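Local coordinates for protein beta-lactamase YbxI (Bacillus subtilis, PDB 5E2F) that probably hydrolyses the beta-lactam ring of penicillin-type antibiotics, as a class D beta-lactamase with a penicillin-binding-protein transpeptidase-type domain, at residues 40-45 and 263-268; 44-49 and 245-250; 48-53 and 65-70. One frame throughout, in Å; residues are numbered along the deposited sequence.

How the contacts relate
From the N terminus, the loop before strand 51-57 enters all three contacts. Residues 40-45 meet the end of helix 251-264 in contact 1, closing a loop of more than 200 residues. Starting from the same loop, with Asp44 and Glu45 shared, contact 2 joins 44-49 to the end of strand 239-247 and closes a second long loop, 195 residues between its segments, that ends before the second segment of contact 1. Contact 3 closes the short hairpin of strands 51-57 and 62-66, pairing 48-53 with 65-70 nested inside the loop of contact 1. Contacts 2 and 3 share Asp48 and Thr49 and reach neighbouring strands of one sheet; contacts 1 and 3 touch where Val42 packs on Tyr66.

Contact 1 (40-45 and 263-268); sequences MNVDDE and KKYGLI. With CA (calcium ion), chain C.
The Tyr265 ring carries Met40, deposited as selenomethionine, over one face and the carbonyl oxygen of Asn41 at its edge. Met40 CE sits 4.0 Å from the ring centroid, offset toward the rim in a CH-pi contact. Atom SE lies farther off, 4.8 Å from that centroid but only 10° from the ring normal, a Met-aromatic arrangement. The bend at the end of the Met40 chain (chi3 75°) is what folds the methyl back onto the ring. The second flat group, the carboxylate of Glu45, is met by the lysine amine: Lys264 NZ reaches Glu45 OE1 at 2.8 Å from the syn side, somewhat out of plane, forming a salt bridge.

One backbone oxygen ties the two groups together. Tyr265 OH donates to Asn41 O over 2.7 Å, and Lys264 NZ donates to Asn41 O over 3.3 Å from the opposite face of the carbonyl plane, so two side chains grip this atom at once. The fully extended chain of Lys264 spans the gap and places its amine between the carbonyl and the carboxylate. The other oxygen of Glu45, OE2, takes only a weak bond from the amine and lies 2.3 Å from a calcium ion that Asp44 OD2 and three waters also bind; ion and amine together would be expected to stabilise the negative charge of Glu45.

Both backbones are locally fixed. In the loop, Asn41 OD1 accepts from Asp43 N at 3.1 Å, an Asx turn. On the other side Gly266, with positive phi, is the C-prime residue of a Schellman motif that ends helix 251-264. The arrangement thus joins a Schellman-capped C-terminal helix to the N-terminal loop ahead of the sheet of this beta-lactamase fold, beside a surface calcium site.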
loop_
_atom_site.group_PDB
_atom_site.type_symbol
_atom_site.label_atom_id
_atom_site.label_comp_id
_atom_site.label_asym_id
_atom_site.label_seq_id
_atom_site.Cartn_x
_atom_site.Cartn_y
_atom_site.Cartn_z
HETATM N N MSE A 40 -4.620 3.702 -22.651
HETATM C CA MSE A 40 -5.544 4.287 -21.690
HETATM C C MSE A 40 -5.397 5.792 -21.588
HETATM O O MSE A 40 -4.370 6.376 -21.958
HETATM C CB MSE A 40 -5.218 3.730 -20.306
HETATM C CG MSE A 40 -5.627 2.309 -20.079
HETATM SE SE MSE A 40 -4.892 1.781 -18.344
HETATM C CE MSE A 40 -6.101 2.721 -17.216
ATOM N N ASN A 41 -6.426 6.419 -21.034
ATOM C CA ASN A 41 -6.385 7.826 -20.665
ATOM C C ASN A 41 -7.163 7.981 -19.364
ATOM O O ASN A 41 -8.305 7.520 -19.267
ATOM C CB ASN A 41 -6.984 8.727 -21.758
ATOM C CG ASN A 41 -6.728 10.200 -21.479
ATOM O OD1 ASN A 41 -7.384 10.802 -20.627
ATOM N ND2 ASN A 41 -5.756 10.785 -22.179
ATOM N N VAL A 42 -6.564 8.662 -18.386
ATOM C CA VAL A 42 -7.203 8.841 -17.081
ATOM C C VAL A 42 -7.273 10.305 -16.665
ATOM O O VAL A 42 -7.519 10.612 -15.490
ATOM C CB VAL A 42 -6.531 7.988 -15.975
ATOM C CG1 VAL A 42 -6.552 6.515 -16.345
ATOM C CG2 VAL A 42 -5.110 8.462 -15.732
ATOM N N ASP A 43 -7.096 11.230 -17.613
ATOM C CA ASP A 43 -7.087 12.649 -17.259
ATOM C C ASP A 43 -8.342 13.020 -16.479
ATOM O O ASP A 43 -8.270 13.726 -15.466
ATOM C CB ASP A 43 -7.055 13.525 -18.515
ATOM C CG ASP A 43 -5.719 13.561 -19.207
ATOM O OD1 ASP A 43 -4.809 12.774 -18.880
ATOM O OD2 ASP A 43 -5.604 14.404 -20.132
ATOM N N ASP A 44 -9.511 12.582 -16.962
ATOM C CA ASP A 44 -10.759 13.039 -16.353
ATOM C C ASP A 44 -10.874 12.558 -14.918
ATOM O O ASP A 44 -11.459 13.241 -14.077
ATOM C CB ASP A 44 -11.949 12.519 -17.153
ATOM C CG ASP A 44 -13.251 13.041 -16.646
ATOM O OD1 ASP A 44 -13.354 14.277 -16.469
ATOM O OD2 ASP A 44 -14.166 12.215 -16.434
ATOM N N GLU A 45 -10.333 11.382 -14.616
ATOM C CA GLU A 45 -10.475 10.813 -13.284
ATOM C C GLU A 45 -9.655 11.586 -12.273
ATOM O O GLU A 45 -9.944 11.503 -11.073
ATOM C CB GLU A 45 -10.147 9.310 -13.292
ATOM C CG GLU A 45 -11.230 8.483 -14.068
ATOM C CD GLU A 45 -11.263 8.757 -15.551
ATOM O OE1 GLU A 45 -10.232 8.546 -16.219
ATOM O OE2 GLU A 45 -12.318 9.201 -16.069
ATOM N N LYS A 263 -13.160 0.896 -12.862
ATOM C CA LYS A 263 -14.479 0.667 -13.461
ATOM C C LYS A 263 -14.502 1.135 -14.911
ATOM O O LYS A 263 -15.080 0.467 -15.779
ATOM C CB LYS A 263 -15.575 1.393 -12.665
ATOM C CG LYS A 263 -15.904 0.729 -11.328
ATOM C CD LYS A 263 -16.881 1.585 -10.526
ATOM C CE LYS A 263 -17.248 0.899 -9.236
ATOM N NZ LYS A 263 -18.160 1.792 -8.458
ATOM N N LYS A 264 -13.919 2.304 -15.179
ATOM C CA LYS A 264 -13.905 2.869 -16.529
ATOM C C LYS A 264 -13.285 1.891 -17.512
ATOM O O LYS A 264 -13.711 1.818 -18.669
ATOM C CB LYS A 264 -13.108 4.179 -16.523
ATOM C CG LYS A 264 -12.906 4.845 -17.885
ATOM C CD LYS A 264 -12.282 6.207 -17.687
ATOM C CE LYS A 264 -12.002 6.920 -19.023
ATOM N NZ LYS A 264 -11.437 8.274 -18.763
ATOM N N TYR A 265 -12.246 1.163 -17.080
ATOM C CA TYR A 265 -11.515 0.248 -17.955
ATOM C C TYR A 265 -11.929 -1.208 -17.778
ATOM O O TYR A 265 -11.228 -2.101 -18.261
ATOM C CB TYR A 265 -9.991 0.489 -17.841
ATOM C CG TYR A 265 -9.668 1.775 -18.557
ATOM C CD1 TYR A 265 -9.599 2.998 -17.873
ATOM C CD2 TYR A 265 -9.575 1.801 -19.946
ATOM C CE1 TYR A 265 -9.394 4.194 -18.564
ATOM C CE2 TYR A 265 -9.359 2.972 -20.629
ATOM C CZ TYR A 265 -9.268 4.173 -19.935
ATOM O OH TYR A 265 -9.087 5.364 -20.617
ATOM N N GLY A 266 -13.053 -1.464 -17.104
ATOM C CA GLY A 266 -13.656 -2.782 -17.135
ATOM C C GLY A 266 -12.941 -3.811 -16.308
ATOM O O GLY A 266 -13.114 -5.018 -16.545
ATOM N N LEU A 267 -12.172 -3.375 -15.309
ATOM C CA LEU A 267 -11.491 -4.306 -14.414
ATOM C C LEU A 267 -12.293 -4.565 -13.145
ATOM O O LEU A 267 -12.355 -5.717 -12.682
ATOM C CB LEU A 267 -10.072 -3.815 -14.085
ATOM C CG LEU A 267 -9.192 -3.627 -15.334
ATOM C CD1 LEU A 267 -7.775 -3.145 -14.951
ATOM C CD2 LEU A 267 -9.131 -4.926 -16.200
ATOM N N ILE A 268 -12.907 -3.526 -12.568
ATOM C CA ILE A 268 -13.970 -3.712 -11.578
ATOM C C ILE A 268 -15.253 -3.800 -12.373
ATOM O O ILE A 268 -15.604 -2.855 -13.091
ATOM C CB ILE A 268 -14.033 -2.545 -10.584
ATOM C CG1 ILE A 268 -12.807 -2.584 -9.680
ATOM C CG2 ILE A 268 -15.304 -2.625 -9.712
ATOM C CD1 ILE A 268 -12.710 -1.405 -8.697
HETATM CA CA CA C . -14.519 9.867 -16.039
HETATM O O HOH W 1 -15.018 7.777 -15.370
HETATM O O HOH W 2 -16.756 10.331 -16.185
HETATM O O HOH W 3 -14.406 10.479 -13.743
#

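Contact 2 (44-49 and 245-250); sequences DEFKDT and TNVDDS. With CA (calcium ion), chain C; CA (calcium ion), chain D.
Phe46 sets the rim of its ring against Val247, with CE1 3.8 Å from Val247 CG1, which lies at the ring edge and near its plane. The neighbouring ring atom, Phe46 CZ, comes within 4.2 Å of Thr245 CG2. Thr245 and Val247 stand two residues apart on the strand, so both side chains lie on the face that meets the phenyl; the ring is also stacked with Tyr66 and touches Ile257 of helix 251-264. Thr49 continues this apolar strip. Its methyl CG2 stands anti to the backbone N, while OG1 turns back beside that nitrogen (chi1 -55°), and CG2 consequently meets Val247 CB at 3.7 Å.

The chain between Phe46 and Thr49 is a type II beta turn, closed by Thr49 N donating to Phe46 O over 2.9 Å. It leads into strand 51-57, which lies next to strand 239-247 in the central antiparallel sheet, so the turn lies beside the ends of two neighbouring strands. The positive phi of Asp48 (65°) suits the third position of this turn, and its carbonyl oxygen binds a calcium ion, Asp48 O lying 2.4 Å from the metal.

A water on that ion, 2.3 Å from the calcium, donates to Asp249 OD2, carrying the link across to the second segment. Asp248 OD1 accepts from Asp50 N and from the same water, although Asp248 is deposited in two conformers and these bonds are less certain. The other carboxylate oxygen of Asp249 turns to the following residue: OD1 accepts from Ser250 N at 2.8 Å through its anti lone pair, just where Ser250 occupies the N-cap of helix 251-264.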
loop_
_atom_site.group_PDB
_atom_site.type_symbol
_atom_site.label_atom_id
_atom_site.label_comp_id
_atom_site.label_asym_id
_atom_site.label_seq_id
_atom_site.Cartn_x
_atom_site.Cartn_y
_atom_site.Cartn_z
ATOM N N ASP A 44 -9.511 12.582 -16.962
ATOM C CA ASP A 44 -10.759 13.039 -16.353
ATOM C C ASP A 44 -10.874 12.558 -14.918
ATOM O O ASP A 44 -11.459 13.241 -14.077
ATOM C CB ASP A 44 -11.949 12.519 -17.153
ATOM C CG ASP A 44 -13.251 13.041 -16.646
ATOM O OD1 ASP A 44 -13.354 14.277 -16.469
ATOM O OD2 ASP A 44 -14.166 12.215 -16.434
ATOM N N GLU A 45 -10.333 11.382 -14.616
ATOM C CA GLU A 45 -10.475 10.813 -13.284
ATOM C C GLU A 45 -9.655 11.586 -12.273
ATOM O O GLU A 45 -9.944 11.503 -11.073
ATOM C CB GLU A 45 -10.147 9.310 -13.292
ATOM C CG GLU A 45 -11.230 8.483 -14.068
ATOM C CD GLU A 45 -11.263 8.757 -15.551
ATOM O OE1 GLU A 45 -10.232 8.546 -16.219
ATOM O OE2 GLU A 45 -12.318 9.201 -16.069
ATOM N N PHE A 46 -8.668 12.360 -12.738
ATOM C CA PHE A 46 -7.864 13.238 -11.894
ATOM C C PHE A 46 -8.371 14.674 -11.877
ATOM O O PHE A 46 -7.637 15.578 -11.445
ATOM C CB PHE A 46 -6.383 13.174 -12.286
ATOM C CG PHE A 46 -5.682 11.959 -11.741
ATOM C CD1 PHE A 46 -5.036 11.988 -10.508
ATOM C CD2 PHE A 46 -5.692 10.775 -12.473
ATOM C CE1 PHE A 46 -4.410 10.859 -10.031
ATOM C CE2 PHE A 46 -5.084 9.644 -11.982
ATOM C CZ PHE A 46 -4.451 9.681 -10.750
ATOM N N LYS A 47 -9.599 14.904 -12.343
ATOM C CA LYS A 47 -10.209 16.229 -12.247
ATOM C C LYS A 47 -9.941 16.870 -10.889
ATOM O O LYS A 47 -10.169 16.266 -9.832
ATOM C CB LYS A 47 -11.718 16.120 -12.466
ATOM C CG LYS A 47 -12.417 17.449 -12.346
ATOM C CD LYS A 47 -13.790 17.353 -12.959
ATOM C CE LYS A 47 -14.770 16.721 -12.006
ATOM N NZ LYS A 47 -15.454 17.783 -11.220
ATOM N N ASP A 48 -9.446 18.106 -10.934
ATOM C CA ASP A 48 -9.221 18.939 -9.758
ATOM C C ASP A 48 -8.162 18.383 -8.823
ATOM O O ASP A 48 -8.074 18.817 -7.669
ATOM C CB ASP A 48 -10.513 19.219 -8.978
ATOM C CG ASP A 48 -11.522 20.012 -9.782
ATOM O OD1 ASP A 48 -11.094 20.850 -10.608
ATOM O OD2 ASP A 48 -12.743 19.800 -9.592
ATOM N N THR A 49 -7.346 17.435 -9.274
ATOM C CA THR A 49 -6.338 16.831 -8.398
ATOM C C THR A 49 -5.001 16.783 -9.123
ATOM O O THR A 49 -4.944 16.525 -10.329
ATOM C CB THR A 49 -6.755 15.383 -8.000
ATOM O OG1 THR A 49 -8.056 15.399 -7.404
ATOM C CG2 THR A 49 -5.809 14.766 -7.014
ATOM N N THR A 245 -1.683 4.773 -7.117
ATOM C CA THR A 245 -2.264 6.110 -7.258
ATOM C C THR A 245 -1.687 6.988 -6.156
ATOM O O THR A 245 -1.616 6.574 -4.995
ATOM C CB THR A 245 -3.778 6.047 -7.120
ATOM O OG1 THR A 245 -4.251 5.200 -8.163
ATOM C CG2 THR A 245 -4.425 7.443 -7.249
ATOM N N ASN A 246 -1.265 8.191 -6.510
ATOM C CA ASN A 246 -0.657 9.104 -5.550
ATOM C C ASN A 246 -1.160 10.499 -5.891
ATOM O O ASN A 246 -1.190 10.866 -7.069
ATOM C CB ASN A 246 0.873 8.958 -5.646
ATOM C CG ASN A 246 1.621 10.132 -5.077
ATOM O OD1 ASN A 246 2.055 10.997 -5.839
ATOM N ND2 ASN A 246 1.798 10.174 -3.752
ATOM N N VAL A 247 -1.580 11.271 -4.881
ATOM C CA VAL A 247 -2.280 12.531 -5.133
ATOM C C VAL A 247 -1.980 13.540 -4.033
ATOM O O VAL A 247 -1.624 13.183 -2.915
ATOM C CB VAL A 247 -3.818 12.340 -5.148
ATOM C CG1 VAL A 247 -4.255 11.523 -6.309
ATOM C CG2 VAL A 247 -4.339 11.736 -3.833
ATOM N N ASP A 248 -2.229 14.816 -4.349
ATOM C CA ASP A 248 -2.161 15.913 -3.383
ATOM C C ASP A 248 -3.473 16.056 -2.616
ATOM O O ASP A 248 -4.036 17.149 -2.509
ATOM C CB ASP A 248 -1.816 17.219 -4.110
ATOM C CG ASP A 248 -2.950 17.723 -5.002
ATOM O OD1 ASP A 248 -3.797 16.916 -5.442
ATOM O OD2 ASP A 248 -2.975 18.945 -5.261
ATOM N N ASP A 249 -3.950 14.957 -2.057
ATOM C CA ASP A 249 -5.278 14.872 -1.451
ATOM C C ASP A 249 -5.224 13.671 -0.517
ATOM O O ASP A 249 -4.150 13.110 -0.298
ATOM C CB ASP A 249 -6.348 14.782 -2.551
ATOM C CG ASP A 249 -7.702 15.345 -2.134
ATOM O OD1 ASP A 249 -8.195 15.095 -1.011
ATOM O OD2 ASP A 249 -8.322 16.036 -2.962
ATOM N N SER A 250 -6.363 13.243 0.006
ATOM C CA SER A 250 -6.351 12.155 0.981
ATOM C C SER A 250 -6.209 10.784 0.315
ATOM O O SER A 250 -6.412 10.615 -0.890
ATOM C CB SER A 250 -7.650 12.154 1.765
ATOM O OG SER A 250 -8.707 11.836 0.875
HETATM CA CA CA C . -14.519 9.867 -16.039
HETATM CA CA CA D . -7.419 19.959 -5.708
HETATM O O HOH W 4 -6.622 17.920 -4.881
HETATM O O HOH W 1 -15.018 7.777 -15.370
HETATM O O HOH W 2 -16.756 10.331 -16.185
HETATM O O HOH W 3 -14.406 10.479 -13.743
HETATM O O HOH W 5 -9.475 18.940 -5.075
#

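Contact 3 (48-53 and 65-70); sequences DTDGTF and VYNRKR. With CA (calcium ion), chain D.
Phe53 and Tyr66 exchange two backbone bonds: Tyr66 N donates to Phe53 O over 2.8 Å at a nearly straight 172°, and Phe53 N returns a longer bond of 3.2 Å to Tyr66 O. Beyond this pair, side chains take over. Arg70 NH1 makes a salt bridge to Asp50 OD1 at 3.1 Å, arriving from above the carboxylate plane; the planes are 60° apart and NH1 alone bonds the carboxylate, a single-pronged bridge. The same guanidinium has Asp50 O over one of its faces, and Arg70 NE is hydrogen-bonded to Asn246 OD1 of strand 239-247, a second partner that should restrain its rotation.

Asn67 ND2 donates to Gly51 O over 2.9 Å, reaching it from above the carbonyl plane. Its other amide atom works on the helix: Asn67 OD1 accepts from Arg70 N, capping the start of helix 68-71. Thr52 OG1, swung anti to its own nitrogen (chi1 178°), lies 2.7 Å from Tyr66 O and 3.1 Å from Asn67 O, with one proton for two possible acceptors.

These bonds mark the point where a beta hairpin gives way to a helix. Phe53 with Tyr66 is an antiparallel hydrogen-bonded pair of strands 51-57 and 62-66, the latter outermost in the sheet, and Asn67, with positive phi, turns the chain at once into the helix.

Packing fills in around this frame. Phe53 N lies in plane at the edge of the Tyr66 ring, Tyr66 CE1 comes 3.3 Å from Gly51 O, and a water links Tyr66 OH to Thr49 O and Gly51 N. Nearer the helix, the extended Arg70 chain lies across Thr52, its CG 3.9 Å from Thr52 CG2.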
loop_
_atom_site.group_PDB
_atom_site.type_symbol
_atom_site.label_atom_id
_atom_site.label_comp_id
_atom_site.label_asym_id
_atom_site.label_seq_id
_atom_site.Cartn_x
_atom_site.Cartn_y
_atom_site.Cartn_z
ATOM N N ASP A 48 -9.446 18.106 -10.934
ATOM C CA ASP A 48 -9.221 18.939 -9.758
ATOM C C ASP A 48 -8.162 18.383 -8.823
ATOM O O ASP A 48 -8.074 18.817 -7.669
ATOM C CB ASP A 48 -10.513 19.219 -8.978
ATOM C CG ASP A 48 -11.522 20.012 -9.782
ATOM O OD1 ASP A 48 -11.094 20.850 -10.608
ATOM O OD2 ASP A 48 -12.743 19.800 -9.592
ATOM N N THR A 49 -7.346 17.435 -9.274
ATOM C CA THR A 49 -6.338 16.831 -8.398
ATOM C C THR A 49 -5.001 16.783 -9.123
ATOM O O THR A 49 -4.944 16.525 -10.329
ATOM C CB THR A 49 -6.755 15.383 -8.000
ATOM O OG1 THR A 49 -8.056 15.399 -7.404
ATOM C CG2 THR A 49 -5.809 14.766 -7.014
ATOM N N ASP A 50 -3.927 17.019 -8.386
ATOM C CA ASP A 50 -2.561 16.834 -8.882
ATOM C C ASP A 50 -2.119 15.442 -8.430
ATOM O O ASP A 50 -2.003 15.185 -7.231
ATOM C CB ASP A 50 -1.656 17.918 -8.284
ATOM C CG ASP A 50 -0.257 17.946 -8.890
ATOM O OD1 ASP A 50 0.399 16.921 -9.076
ATOM O OD2 ASP A 50 0.224 19.054 -9.203
ATOM N N GLY A 51 -1.894 14.541 -9.377
ATOM C CA GLY A 51 -1.560 13.189 -8.965
ATOM C C GLY A 51 -0.920 12.411 -10.092
ATOM O O GLY A 51 -0.686 12.929 -11.190
ATOM N N THR A 52 -0.649 11.138 -9.797
ATOM C CA THR A 52 -0.070 10.225 -10.772
ATOM C C THR A 52 -0.752 8.869 -10.633
ATOM O O THR A 52 -1.294 8.522 -9.571
ATOM C CB THR A 52 1.460 10.141 -10.607
ATOM O OG1 THR A 52 2.025 9.218 -11.539
ATOM C CG2 THR A 52 1.816 9.693 -9.189
ATOM N N PHE A 53 -0.765 8.107 -11.721
ATOM C CA PHE A 53 -1.359 6.780 -11.724
ATOM C C PHE A 53 -0.486 5.866 -12.563
ATOM O O PHE A 53 -0.033 6.249 -13.647
ATOM C CB PHE A 53 -2.761 6.839 -12.346
ATOM C CG PHE A 53 -3.451 5.498 -12.458
ATOM C CD1 PHE A 53 -3.905 4.840 -11.315
ATOM C CD2 PHE A 53 -3.627 4.883 -13.696
ATOM C CE1 PHE A 53 -4.552 3.599 -11.401
ATOM C CE2 PHE A 53 -4.266 3.655 -13.793
ATOM C CZ PHE A 53 -4.739 3.018 -12.651
ATOM N N VAL A 65 1.494 4.886 -17.513
ATOM C CA VAL A 65 1.803 5.918 -16.517
ATOM C C VAL A 65 1.138 7.231 -16.909
ATOM O O VAL A 65 1.306 7.709 -18.034
ATOM C CB VAL A 65 3.319 6.134 -16.345
ATOM C CG1 VAL A 65 3.567 7.223 -15.280
ATOM C CG2 VAL A 65 4.008 4.808 -15.967
ATOM N N TYR A 66 0.369 7.793 -15.981
ATOM C CA TYR A 66 -0.150 9.151 -16.071
ATOM C C TYR A 66 0.701 10.025 -15.159
ATOM O O TYR A 66 0.893 9.683 -13.992
ATOM C CB TYR A 66 -1.610 9.173 -15.612
ATOM C CG TYR A 66 -2.152 10.559 -15.315
ATOM C CD1 TYR A 66 -2.250 11.018 -14.002
ATOM C CD2 TYR A 66 -2.561 11.405 -16.336
ATOM C CE1 TYR A 66 -2.739 12.278 -13.712
ATOM C CE2 TYR A 66 -3.076 12.656 -16.054
ATOM C CZ TYR A 66 -3.155 13.091 -14.738
ATOM O OH TYR A 66 -3.650 14.356 -14.426
ATOM N N ASN A 67 1.228 11.128 -15.700
ATOM C CA ASN A 67 2.060 12.089 -14.967
ATOM C C ASN A 67 3.371 11.437 -14.513
ATOM O O ASN A 67 3.627 11.210 -13.334
ATOM C CB ASN A 67 1.292 12.735 -13.801
ATOM C CG ASN A 67 2.022 13.935 -13.207
ATOM O OD1 ASN A 67 3.167 14.236 -13.575
ATOM N ND2 ASN A 67 1.361 14.630 -12.286
ATOM N N ARG A 68 4.221 11.171 -15.505
ATOM C CA ARG A 68 5.469 10.465 -15.247
ATOM C C ARG A 68 6.391 11.258 -14.322
ATOM O O ARG A 68 7.132 10.664 -13.528
ATOM C CB ARG A 68 6.146 10.126 -16.582
ATOM C CG ARG A 68 7.356 9.233 -16.412
ATOM C CD ARG A 68 7.826 8.714 -17.762
ATOM N NE ARG A 68 6.844 7.858 -18.427
ATOM C CZ ARG A 68 6.752 6.543 -18.241
ATOM N NH1 ARG A 68 7.579 5.927 -17.391
ATOM N NH2 ARG A 68 5.837 5.845 -18.901
ATOM N N LYS A 69 6.377 12.595 -14.417
ATOM C CA LYS A 69 7.251 13.389 -13.552
ATOM C C LYS A 69 6.911 13.139 -12.081
ATOM O O LYS A 69 7.801 12.871 -11.261
ATOM C CB LYS A 69 7.141 14.873 -13.903
ATOM C CG LYS A 69 7.941 15.780 -12.985
ATOM C CD LYS A 69 7.581 17.241 -13.234
ATOM C CE LYS A 69 8.290 18.174 -12.256
ATOM N NZ LYS A 69 9.761 18.156 -12.491
ATOM N N ARG A 70 5.623 13.176 -11.736
ATOM C CA ARG A 70 5.229 12.890 -10.356
ATOM C C ARG A 70 5.449 11.420 -10.005
ATOM O O ARG A 70 5.767 11.099 -8.847
ATOM C CB ARG A 70 3.791 13.346 -10.089
ATOM C CG ARG A 70 3.397 13.247 -8.637
ATOM C CD ARG A 70 1.983 13.760 -8.370
ATOM N NE ARG A 70 1.736 13.555 -6.948
ATOM C CZ ARG A 70 1.499 14.497 -6.044
ATOM N NH1 ARG A 70 1.324 15.767 -6.399
ATOM N NH2 ARG A 70 1.410 14.142 -4.763
HETATM CA CA CA D . -7.419 19.959 -5.708
HETATM O O HOH W 6 -2.928 15.531 -12.052
HETATM O O HOH W 7 2.404 16.868 -10.584
HETATM O O HOH W 5 -9.475 18.940 -5.075
HETATM O O HOH W 4 -6.622 17.920 -4.881
HETATM O O HOH W 8 -5.057 19.898 -6.661
#